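Local coordinates for protein mRNA export factor MEX67 (Candida albicans, PDB 1Q40) that probably exports mRNA from the nucleus, its NTF2-like domain pairing with the chain of another protein, at residues A22-L27 against I37-E42; F70-N75 against V145-V150; L74-N79 against F104-K109; Y126-L131 against T186-P191. All blocks are in the same frame, centred on the assembly; numbering follows the deposited sequence.

Contact 1. Residues A22-L27 against I37-E42; sequences ANYLKL and ILYQNE
The hydroxyl of Tyr39 is gripped from two directions: Tyr24 OH donates to Tyr39 OH over only 2.6 Å, and Asp202 OD2, on strand 198-208, bonds to the same oxygen. This chain of polar atoms lies inside the NTF2-like fold, where helix 14-29 packs against the curved sheet, and the loop 37-42 returns beside it before strand 44-49. Geometry supports the short bond. Each hydroxyl lies close to the plane of the other ring, at its edge, and the angle from Tyr24 CZ through Tyr24 OH to Tyr39 OH is 119°, about what a phenol donor requires. The two side chains run at roughly a right angle to each other, joined through their oxygens rather than by stacking. Tyr24 gets there because CG stands opposite the backbone N (chi1 -164°), which throws the ring out from the helix toward the loop. Both tyrosines are buried, and the shared bonds satisfy polar ends that would otherwise be costly there; the carboxylate of Asp202 would be expected to polarise Tyr39 and with it the bond from Tyr24. Phe187 meets the Tyr24 ring edge-to-face, while Ile100 and Gln97 of helix 96-105 touch Tyr39. Beside the bond, Leu38 adds an apolar touch from the 3-10 turn: one methyl, Leu38 CD1, rests obliquely against the Tyr24 ring, 3.8 Å from Tyr24 CD1 and 3.9 Å from Tyr24 CE1.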
# COMPACT_ATOMS: atom_id res chain seq x y z
N ALA B 22 14.22 -9.32 9.46
CA ALA B 22 14.95 -9.17 10.73
C ALA B 22 16.36 -8.61 10.50
O ALA B 22 16.78 -7.68 11.18
CB ALA B 22 15.03 -10.50 11.46
N ASN B 23 17.08 -9.18 9.53
CA ASN B 23 18.40 -8.70 9.17
C ASN B 23 18.35 -7.35 8.48
O ASN B 23 19.20 -6.50 8.73
CB ASN B 23 19.12 -9.71 8.26
CG ASN B 23 20.48 -9.21 7.80
OD1 ASN B 23 20.74 -9.06 6.60
ND2 ASN B 23 21.36 -8.91 8.76
N TYR B 24 17.35 -7.16 7.61
CA TYR B 24 17.19 -5.90 6.88
C TYR B 24 17.06 -4.74 7.85
O TYR B 24 17.77 -3.75 7.73
CB TYR B 24 15.96 -5.92 5.94
CG TYR B 24 16.03 -4.79 4.92
CD1 TYR B 24 16.46 -5.03 3.62
CD2 TYR B 24 15.70 -3.48 5.28
CE1 TYR B 24 16.55 -4.00 2.70
CE2 TYR B 24 15.79 -2.44 4.36
CZ TYR B 24 16.22 -2.71 3.07
OH TYR B 24 16.33 -1.69 2.16
N LEU B 25 16.16 -4.87 8.81
CA LEU B 25 15.86 -3.80 9.75
C LEU B 25 16.99 -3.53 10.72
O LEU B 25 17.22 -2.38 11.10
CB LEU B 25 14.55 -4.09 10.50
CG LEU B 25 13.27 -3.93 9.67
CD1 LEU B 25 12.06 -4.18 10.55
CD2 LEU B 25 13.19 -2.55 9.01
N LYS B 26 17.71 -4.58 11.14
CA LYS B 26 18.91 -4.40 11.94
C LYS B 26 19.86 -3.42 11.26
O LYS B 26 20.28 -2.45 11.87
CB LYS B 26 19.62 -5.74 12.18
CG LYS B 26 20.67 -5.69 13.28
CD LYS B 26 21.32 -7.06 13.52
CE LYS B 26 22.51 -7.31 12.59
NZ LYS B 26 23.51 -8.23 13.20
N LEU B 27 20.16 -3.66 9.98
CA LEU B 27 21.09 -2.82 9.21
C LEU B 27 20.49 -1.48 8.78
O LEU B 27 21.20 -0.48 8.66
CB LEU B 27 21.61 -3.59 7.99
CG LEU B 27 22.38 -4.89 8.31
CD1 LEU B 27 22.99 -5.49 7.06
CD2 LEU B 27 23.44 -4.65 9.36
N ILE B 37 24.53 -4.68 -1.04
CA ILE B 37 24.75 -5.95 -1.74
C ILE B 37 23.43 -6.56 -2.27
O ILE B 37 23.42 -7.25 -3.29
CB ILE B 37 25.51 -6.95 -0.82
CG1 ILE B 37 26.02 -8.16 -1.61
CG2 ILE B 37 24.64 -7.42 0.34
CD1 ILE B 37 27.19 -7.85 -2.56
N LEU B 38 22.31 -6.29 -1.59
CA LEU B 38 21.00 -6.78 -2.02
C LEU B 38 20.51 -6.17 -3.33
O LEU B 38 19.63 -6.71 -3.97
CB LEU B 38 19.94 -6.51 -0.94
CG LEU B 38 20.12 -7.17 0.42
CD1 LEU B 38 19.14 -6.60 1.41
CD2 LEU B 38 19.96 -8.68 0.30
N TYR B 39 21.06 -5.03 -3.71
CA TYR B 39 20.57 -4.31 -4.87
C TYR B 39 21.55 -4.44 -6.04
O TYR B 39 22.76 -4.47 -5.83
CB TYR B 39 20.31 -2.85 -4.50
CG TYR B 39 19.28 -2.69 -3.40
CD1 TYR B 39 17.93 -2.46 -3.71
CD2 TYR B 39 19.64 -2.78 -2.06
CE1 TYR B 39 16.98 -2.31 -2.71
CE2 TYR B 39 18.69 -2.63 -1.05
CZ TYR B 39 17.36 -2.40 -1.38
OH TYR B 39 16.43 -2.26 -0.39
N GLN B 40 21.01 -4.53 -7.25
CA GLN B 40 21.81 -4.62 -8.47
C GLN B 40 21.47 -3.46 -9.42
O GLN B 40 20.72 -2.56 -9.05
CB GLN B 40 21.56 -5.97 -9.15
CG GLN B 40 21.83 -7.17 -8.26
CD GLN B 40 23.31 -7.43 -8.06
OE1 GLN B 40 24.02 -6.62 -7.45
NE2 GLN B 40 23.79 -8.58 -8.55
N ASN B 41 22.03 -3.49 -10.63
CA ASN B 41 21.89 -2.38 -11.60
C ASN B 41 20.45 -2.05 -11.97
O ASN B 41 20.10 -0.88 -12.09
CB ASN B 41 22.68 -2.67 -12.88
CG ASN B 41 24.17 -2.49 -12.69
OD1 ASN B 41 24.61 -1.81 -11.78
ND2 ASN B 41 24.95 -3.12 -13.57
N GLU B 42 19.62 -3.08 -12.15
CA GLU B 42 18.23 -2.92 -12.56
C GLU B 42 17.25 -2.73 -11.38
O GLU B 42 16.06 -2.48 -11.60
CB GLU B 42 17.79 -4.12 -13.41
CG GLU B 42 18.42 -4.18 -14.80
CD GLU B 42 17.75 -5.20 -15.72
OE1 GLU B 42 17.20 -6.22 -15.22
OE2 GLU B 42 17.78 -4.99 -16.96

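Contact 2. Residues F70-N75 against V145-V150; sequences FGYYLN and VAQPEV
Gln147 is the first residue of 145-150 to reach Tyr72, and it does so with its root: Gln147 CB lies 3.4 Å from Tyr72 OH. Its CG sits between the backbone N and the carbonyl carbon (chi1 69°), and from there the extended chain leads away from the tyrosine, so that Gln147 NE2 can bond to Tyr167 O. Pro148 follows and carries the main interaction of this contact in the NTF2-like domain. Its CD stands over the middle of one face of the Tyr72 ring, 3.5 Å from the ring centroid and 9° off the normal, which is the geometry of a CH-pi contact. The evenness of the approach confirms the centring: Pro148 CD is 3.6 Å from Tyr72 CE2 and 4.0 Å from Tyr72 CD1, across the ring. Pro148 CG leans to one side, 3.7 Å from Tyr72 CD2. CD is the carbon next to the proline nitrogen, so its C-H bonds are somewhat polarised and suited to a pi face. Beyond Pro148, Glu149 makes a weak bond through OE1 to Gln105 NE2, and Val150 pairs with Gln105 through the backbone. The arrangement thus ties the loop 70-75 to the place where strand 134-146 ends: Pro108 and Ile176 also touch Tyr72, strand 109-111 runs antiparallel beside strand 134-146, and the end of helix 96-105 meets the outgoing chain.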
# COMPACT_ATOMS: atom_id res chain seq x y z
N PHE B 70 6.42 16.43 7.84
CA PHE B 70 7.09 15.53 6.89
C PHE B 70 8.27 16.18 6.14
O PHE B 70 8.66 15.68 5.08
CB PHE B 70 6.07 15.00 5.87
CG PHE B 70 5.04 14.08 6.46
CD1 PHE B 70 3.75 14.53 6.74
CD2 PHE B 70 5.34 12.75 6.69
CE1 PHE B 70 2.79 13.66 7.26
CE2 PHE B 70 4.40 11.87 7.21
CZ PHE B 70 3.11 12.33 7.50
N GLY B 71 8.82 17.27 6.68
CA GLY B 71 9.89 18.03 6.05
C GLY B 71 11.09 17.29 5.46
O GLY B 71 11.59 17.69 4.42
N TYR B 72 11.57 16.23 6.11
CA TYR B 72 12.70 15.46 5.57
C TYR B 72 12.34 14.57 4.37
O TYR B 72 13.22 14.15 3.62
CB TYR B 72 13.32 14.59 6.67
CG TYR B 72 14.27 15.33 7.60
CD1 TYR B 72 14.12 15.26 8.98
CD2 TYR B 72 15.31 16.10 7.09
CE1 TYR B 72 14.99 15.96 9.83
CE2 TYR B 72 16.17 16.80 7.92
CZ TYR B 72 16.01 16.71 9.29
OH TYR B 72 16.89 17.40 10.10
N TYR B 73 11.05 14.29 4.20
CA TYR B 73 10.54 13.32 3.24
C TYR B 73 9.92 13.92 1.97
O TYR B 73 9.87 13.26 0.93
CB TYR B 73 9.46 12.51 3.92
CG TYR B 73 9.93 11.70 5.10
CD1 TYR B 73 10.40 10.41 4.94
CD2 TYR B 73 9.90 12.23 6.38
CE1 TYR B 73 10.84 9.65 6.01
CE2 TYR B 73 10.34 11.46 7.49
CZ TYR B 73 10.79 10.17 7.29
OH TYR B 73 11.23 9.39 8.34
N LEU B 74 9.45 15.16 2.06
CA LEU B 74 8.58 15.71 1.03
C LEU B 74 9.26 15.92 -0.31
O LEU B 74 8.65 15.68 -1.35
CB LEU B 74 7.97 17.04 1.47
CG LEU B 74 6.93 16.97 2.57
CD1 LEU B 74 6.58 18.38 3.00
CD2 LEU B 74 5.70 16.26 2.09
N ASN B 75 10.50 16.38 -0.32
CA ASN B 75 11.16 16.67 -1.60
C ASN B 75 11.41 15.40 -2.42
O ASN B 75 11.39 15.43 -3.65
CB ASN B 75 12.47 17.42 -1.42
CG ASN B 75 13.03 17.92 -2.74
OD1 ASN B 75 12.32 18.58 -3.51
ND2 ASN B 75 14.28 17.59 -3.03
N VAL B 145 15.62 8.65 15.27
CA VAL B 145 16.64 8.89 16.30
C VAL B 145 17.67 9.97 15.92
O VAL B 145 18.38 10.47 16.78
CB VAL B 145 17.38 7.59 16.68
CG1 VAL B 145 16.41 6.58 17.27
CG2 VAL B 145 18.10 6.98 15.48
N ALA B 146 17.74 10.31 14.64
CA ALA B 146 18.65 11.35 14.18
C ALA B 146 18.28 11.83 12.78
O ALA B 146 17.60 11.12 12.02
CB ALA B 146 20.12 10.86 14.20
N GLN B 147 18.72 13.04 12.46
CA GLN B 147 18.56 13.63 11.13
C GLN B 147 19.20 12.70 10.11
O GLN B 147 20.08 11.91 10.48
CB GLN B 147 19.21 15.04 11.07
CG GLN B 147 20.74 15.03 11.16
CD GLN B 147 21.37 16.43 11.33
OE1 GLN B 147 20.81 17.31 11.99
NE2 GLN B 147 22.56 16.61 10.75
N PRO B 148 18.80 12.76 8.85
CA PRO B 148 19.47 11.97 7.82
C PRO B 148 20.94 12.37 7.64
O PRO B 148 21.32 13.51 7.94
CB PRO B 148 18.65 12.26 6.54
CG PRO B 148 17.90 13.47 6.83
CD PRO B 148 17.68 13.55 8.31
N GLU B 149 21.75 11.44 7.18
CA GLU B 149 23.15 11.73 6.87
C GLU B 149 23.26 12.90 5.89
O GLU B 149 24.08 13.80 6.07
CB GLU B 149 23.84 10.49 6.30
CG GLU B 149 25.27 10.75 5.83
CD GLU B 149 26.03 9.48 5.52
OE1 GLU B 149 25.39 8.40 5.44
OE2 GLU B 149 27.26 9.55 5.34
N VAL B 150 22.39 12.88 4.87
CA VAL B 150 22.36 13.89 3.81
C VAL B 150 20.99 14.58 3.84
O VAL B 150 19.96 13.92 3.77
CB VAL B 150 22.57 13.23 2.43
CG1 VAL B 150 22.45 14.26 1.28
CG2 VAL B 150 23.91 12.52 2.38

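Contact 3. Residues L74-N79 against F104-K109; sequences LNNSRN and FQQLPK
Asn76 thrusts its amide nitrogen over the carboxamide of Gln106, and the two flat groups stand almost perpendicular, their planes 82° apart. The bond from Asn76 ND2 to Gln106 OE1 is 2.9 Å long and nearly straight, with an N-H...O angle of 166°. It is well directed on the donor side alone: OE1 lies in the amide plane of Asn76, yet ND2 approaches from above the carbonyl plane of Gln106, 70° out of it, and so does not use a lone pair. A water accepts from Asn76 ND2 at 3.1 Å and lies 3.0 Å from Gln106 O, to which it can donate, although other acceptors compete for its protons. Gln106 follows directly on helix 96-105, and its NE2 returns to Lys102 O, one turn back, which fixes the amide's rotation and presents OE1 to the loop. The loop of this NTF2-like domain is fastened to strand 44-49 by Ser77 OG, bonded to Val49 N, and by backbone bonds between Arg78 and Met47. Both hydrogens of Asn76 ND2 are therefore engaged, one to OE1 and one to the water, which makes this a polar, partly hydrated bridge between loop and helix end, without any apolar overlap.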
# COMPACT_ATOMS: atom_id res chain seq x y z
N LEU B 74 9.45 15.16 2.06
CA LEU B 74 8.58 15.71 1.03
C LEU B 74 9.26 15.92 -0.31
O LEU B 74 8.65 15.68 -1.35
CB LEU B 74 7.97 17.04 1.47
CG LEU B 74 6.93 16.97 2.57
CD1 LEU B 74 6.58 18.38 3.00
CD2 LEU B 74 5.70 16.26 2.09
N ASN B 75 10.50 16.38 -0.32
CA ASN B 75 11.16 16.67 -1.60
C ASN B 75 11.41 15.40 -2.42
O ASN B 75 11.39 15.43 -3.65
CB ASN B 75 12.47 17.42 -1.42
CG ASN B 75 13.03 17.92 -2.74
OD1 ASN B 75 12.32 18.58 -3.51
ND2 ASN B 75 14.28 17.59 -3.03
N ASN B 76 11.64 14.29 -1.72
CA ASN B 76 11.90 13.02 -2.37
C ASN B 76 10.68 12.11 -2.52
O ASN B 76 10.81 11.00 -3.06
CB ASN B 76 13.01 12.30 -1.62
CG ASN B 76 14.36 12.99 -1.79
OD1 ASN B 76 14.57 13.72 -2.75
ND2 ASN B 76 15.26 12.76 -0.84
N SER B 77 9.51 12.56 -2.07
CA SER B 77 8.30 11.74 -2.09
C SER B 77 7.79 11.51 -3.50
O SER B 77 7.55 12.45 -4.25
CB SER B 77 7.19 12.40 -1.24
OG SER B 77 5.93 11.76 -1.45
N ARG B 78 7.62 10.25 -3.86
CA ARG B 78 7.12 9.86 -5.18
C ARG B 78 5.65 9.44 -5.06
O ARG B 78 5.25 8.38 -5.55
CB ARG B 78 7.97 8.72 -5.75
CG ARG B 78 7.85 8.60 -7.26
CD ARG B 78 8.76 7.53 -7.85
NE ARG B 78 8.75 7.56 -9.30
CZ ARG B 78 8.44 6.53 -10.10
NH1 ARG B 78 8.05 5.37 -9.60
NH2 ARG B 78 8.47 6.69 -11.41
N ASN B 79 4.86 10.27 -4.38
CA ASN B 79 3.42 10.12 -4.37
C ASN B 79 2.97 10.62 -5.72
O ASN B 79 2.90 11.84 -5.98
CB ASN B 79 2.77 10.90 -3.22
CG ASN B 79 1.25 10.78 -3.20
OD1 ASN B 79 0.61 10.49 -4.22
ND2 ASN B 79 0.66 11.03 -2.02
N PHE B 104 18.72 6.37 0.43
CA PHE B 104 18.76 5.85 1.80
C PHE B 104 19.44 6.83 2.75
O PHE B 104 19.03 6.95 3.91
CB PHE B 104 19.49 4.50 1.86
CG PHE B 104 18.74 3.32 1.25
CD1 PHE B 104 17.43 3.43 0.76
CD2 PHE B 104 19.37 2.08 1.15
CE1 PHE B 104 16.78 2.31 0.20
CE2 PHE B 104 18.73 0.97 0.59
CZ PHE B 104 17.42 1.09 0.12
N GLN B 105 20.47 7.54 2.28
CA GLN B 105 21.18 8.52 3.10
C GLN B 105 20.34 9.74 3.46
O GLN B 105 20.64 10.44 4.42
CB GLN B 105 22.44 9.02 2.39
CG GLN B 105 23.53 8.00 2.20
CD GLN B 105 24.76 8.58 1.53
OE1 GLN B 105 24.71 8.99 0.37
NE2 GLN B 105 25.87 8.65 2.28
N GLN B 106 19.30 10.01 2.66
CA GLN B 106 18.42 11.16 2.86
C GLN B 106 17.16 10.87 3.67
O GLN B 106 16.30 11.75 3.85
CB GLN B 106 18.01 11.74 1.50
CG GLN B 106 19.18 12.25 0.67
CD GLN B 106 18.75 12.64 -0.73
OE1 GLN B 106 18.01 13.60 -0.91
NE2 GLN B 106 19.18 11.86 -1.70
N LEU B 107 17.03 9.65 4.17
CA LEU B 107 15.93 9.29 5.05
C LEU B 107 16.43 9.37 6.51
O LEU B 107 17.55 8.94 6.81
CB LEU B 107 15.42 7.89 4.72
CG LEU B 107 14.68 7.78 3.36
CD1 LEU B 107 14.51 6.34 2.94
CD2 LEU B 107 13.35 8.47 3.41
N PRO B 108 15.64 9.96 7.41
CA PRO B 108 16.03 10.01 8.83
C PRO B 108 16.44 8.63 9.37
O PRO B 108 15.92 7.59 8.95
CB PRO B 108 14.77 10.54 9.51
CG PRO B 108 14.10 11.39 8.45
CD PRO B 108 14.36 10.66 7.16
N LYS B 109 17.40 8.65 10.29
CA LYS B 109 17.89 7.44 10.95
C LYS B 109 16.84 6.96 11.93
O LYS B 109 16.16 7.76 12.57
CB LYS B 109 19.22 7.73 11.65
CG LYS B 109 20.28 8.27 10.66
CD LYS B 109 21.67 8.34 11.25
CE LYS B 109 22.66 8.80 10.19
NZ LYS B 109 23.94 9.22 10.79
O HOH W 1 14.10 11.58 1.77

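Contact 4. Residues Y126-L131 against T186-P191; sequences YKFPTL and TFVVIP
With chi1 near -164°, Phe128 holds its ring opposite the backbone N, and Val188 does the same with CG1 (chi1 179°); together the two settings put a methyl squarely over an aromatic face. Val188 CG1 lies 4.0 Å from the centroid of the Phe128 ring and 10° from its normal, a CH-pi contact at relaxed distance, with the side chains crossing at about a right angle. The second methyl is less central, Val188 CG2 being 4.2 Å from Phe128 CE1. On the opposite face of the ring the next residue in the chain closes in: Pro129 CD sits 3.3 Å above the Phe128 ring plane, displaced toward the rim, so the ring is sandwiched between proline and valine. Thr130 O lies in its plane at the edge. Farther along, the chain bends at Leu131, whose positive phi brings it back against the end of strand 181-190. There Leu131 O comes within 3.4 Å of Pro191 CD, and Leu131 CB lies 4.4 Å from Ile190 CG2, a looser touch. Strands 122-127 and 181-190 are not paired directly; both border strand 134-146, whose Met135 touches Phe128 and Val188. Side chains alternate along 186-190: Phe187 faces helix 14-29, while Thr186 bonds through OG1 to a polar side chain of the other protein chain, which also packs on Tyr126 and Leu131. This is the curved sheet of an NTF2-like domain, helix on one face and partner subunit on the other.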
# COMPACT_ATOMS: atom_id res chain seq x y z
N TYR B 126 4.06 -13.83 -0.11
CA TYR B 126 3.45 -14.67 -1.13
C TYR B 126 4.29 -14.66 -2.42
O TYR B 126 5.23 -13.90 -2.54
CB TYR B 126 2.01 -14.20 -1.41
CG TYR B 126 1.86 -12.70 -1.68
CD1 TYR B 126 1.68 -12.22 -2.97
CD2 TYR B 126 1.89 -11.77 -0.63
CE1 TYR B 126 1.53 -10.86 -3.23
CE2 TYR B 126 1.75 -10.38 -0.88
CZ TYR B 126 1.57 -9.95 -2.19
OH TYR B 126 1.42 -8.61 -2.46
N LYS B 127 3.92 -15.52 -3.37
CA LYS B 127 4.67 -15.66 -4.62
C LYS B 127 4.45 -14.48 -5.57
O LYS B 127 3.33 -14.00 -5.75
CB LYS B 127 4.28 -16.96 -5.34
CG LYS B 127 4.92 -18.22 -4.77
CD LYS B 127 4.57 -19.44 -5.64
CE LYS B 127 5.01 -20.75 -4.99
NZ LYS B 127 5.02 -21.89 -5.96
N PHE B 128 5.55 -14.04 -6.19
CA PHE B 128 5.52 -13.18 -7.37
C PHE B 128 5.26 -14.09 -8.60
O PHE B 128 5.78 -15.21 -8.64
CB PHE B 128 6.87 -12.46 -7.49
CG PHE B 128 6.87 -11.29 -8.42
CD1 PHE B 128 6.16 -10.14 -8.09
CD2 PHE B 128 7.57 -11.32 -9.61
CE1 PHE B 128 6.15 -9.05 -8.95
CE2 PHE B 128 7.56 -10.23 -10.47
CZ PHE B 128 6.85 -9.09 -10.13
N PRO B 129 4.49 -13.63 -9.59
CA PRO B 129 4.10 -14.51 -10.72
C PRO B 129 5.25 -15.08 -11.56
O PRO B 129 5.11 -16.19 -12.05
CB PRO B 129 3.22 -13.59 -11.58
CG PRO B 129 2.79 -12.50 -10.68
CD PRO B 129 3.95 -12.27 -9.77
N THR B 130 6.35 -14.34 -11.72
CA THR B 130 7.48 -14.75 -12.56
C THR B 130 8.80 -14.68 -11.80
O THR B 130 8.85 -14.23 -10.66
CB THR B 130 7.59 -13.85 -13.82
OG1 THR B 130 7.70 -12.47 -13.44
CG2 THR B 130 6.31 -13.90 -14.66
N LEU B 131 9.87 -15.13 -12.45
CA LEU B 131 11.24 -15.06 -11.92
C LEU B 131 11.45 -15.78 -10.57
O LEU B 131 12.43 -15.50 -9.87
CB LEU B 131 11.69 -13.59 -11.80
CG LEU B 131 11.55 -12.69 -13.03
CD1 LEU B 131 12.16 -11.32 -12.75
CD2 LEU B 131 12.19 -13.32 -14.26
N THR B 186 7.25 -2.66 0.76
CA THR B 186 7.09 -3.83 -0.11
C THR B 186 8.39 -4.12 -0.85
O THR B 186 8.95 -3.25 -1.51
CB THR B 186 5.96 -3.57 -1.13
OG1 THR B 186 4.72 -3.45 -0.44
CG2 THR B 186 5.74 -4.76 -2.06
N PHE B 187 8.85 -5.37 -0.73
CA PHE B 187 10.03 -5.87 -1.42
C PHE B 187 9.59 -6.96 -2.43
O PHE B 187 8.79 -7.82 -2.09
CB PHE B 187 11.00 -6.52 -0.43
CG PHE B 187 11.47 -5.61 0.68
CD1 PHE B 187 12.65 -4.89 0.54
CD2 PHE B 187 10.78 -5.53 1.88
CE1 PHE B 187 13.11 -4.07 1.57
CE2 PHE B 187 11.23 -4.72 2.92
CZ PHE B 187 12.41 -3.99 2.76
N VAL B 188 10.12 -6.92 -3.65
CA VAL B 188 10.12 -8.09 -4.52
C VAL B 188 11.53 -8.66 -4.46
O VAL B 188 12.48 -8.00 -4.85
CB VAL B 188 9.76 -7.73 -5.98
CG1 VAL B 188 9.80 -8.98 -6.87
CG2 VAL B 188 8.40 -7.08 -6.05
N VAL B 189 11.66 -9.87 -3.93
CA VAL B 189 12.96 -10.52 -3.75
C VAL B 189 13.09 -11.71 -4.72
O VAL B 189 12.18 -12.52 -4.83
CB VAL B 189 13.14 -11.01 -2.29
CG1 VAL B 189 14.58 -11.48 -2.05
CG2 VAL B 189 12.76 -9.91 -1.30
N ILE B 190 14.22 -11.79 -5.42
CA ILE B 190 14.47 -12.82 -6.42
C ILE B 190 15.77 -13.60 -6.14
O ILE B 190 16.61 -13.14 -5.37
CB ILE B 190 14.47 -12.20 -7.85
CG1 ILE B 190 15.60 -11.18 -8.01
CG2 ILE B 190 13.13 -11.54 -8.14
CD1 ILE B 190 15.76 -10.64 -9.42
N PRO B 191 15.93 -14.79 -6.73
CA PRO B 191 17.19 -15.55 -6.61
C PRO B 191 18.43 -14.84 -7.16
O PRO B 191 19.46 -14.80 -6.48
CB PRO B 191 16.91 -16.83 -7.41
CG PRO B 191 15.43 -16.94 -7.46
CD PRO B 191 14.93 -15.52 -7.52

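Contacts 1 and 2 are buried, contact 4 is partly so, and contact 3 lies at the surface; their chemistry follows. Contact 1 joins two core tyrosines by their hydroxyls, contacts 2 and 4 set an aliphatic carbon over an aromatic face, and contact 3 relies on amides and a water. Contacts 2 and 3 share Leu74 and Asn75, with centres 6 Å apart, and Val145 and Ala146 pair with Lys109. Contacts 2 and 4 use strand 134-146 and its neighbours at places on opposite sides of the chain's centre, about 29 Å between centres. Phe104 packs on the tyrosine hydroxyls of contact 1 and Phe187 on the Tyr24 ring, linking it to contacts 3 and 4.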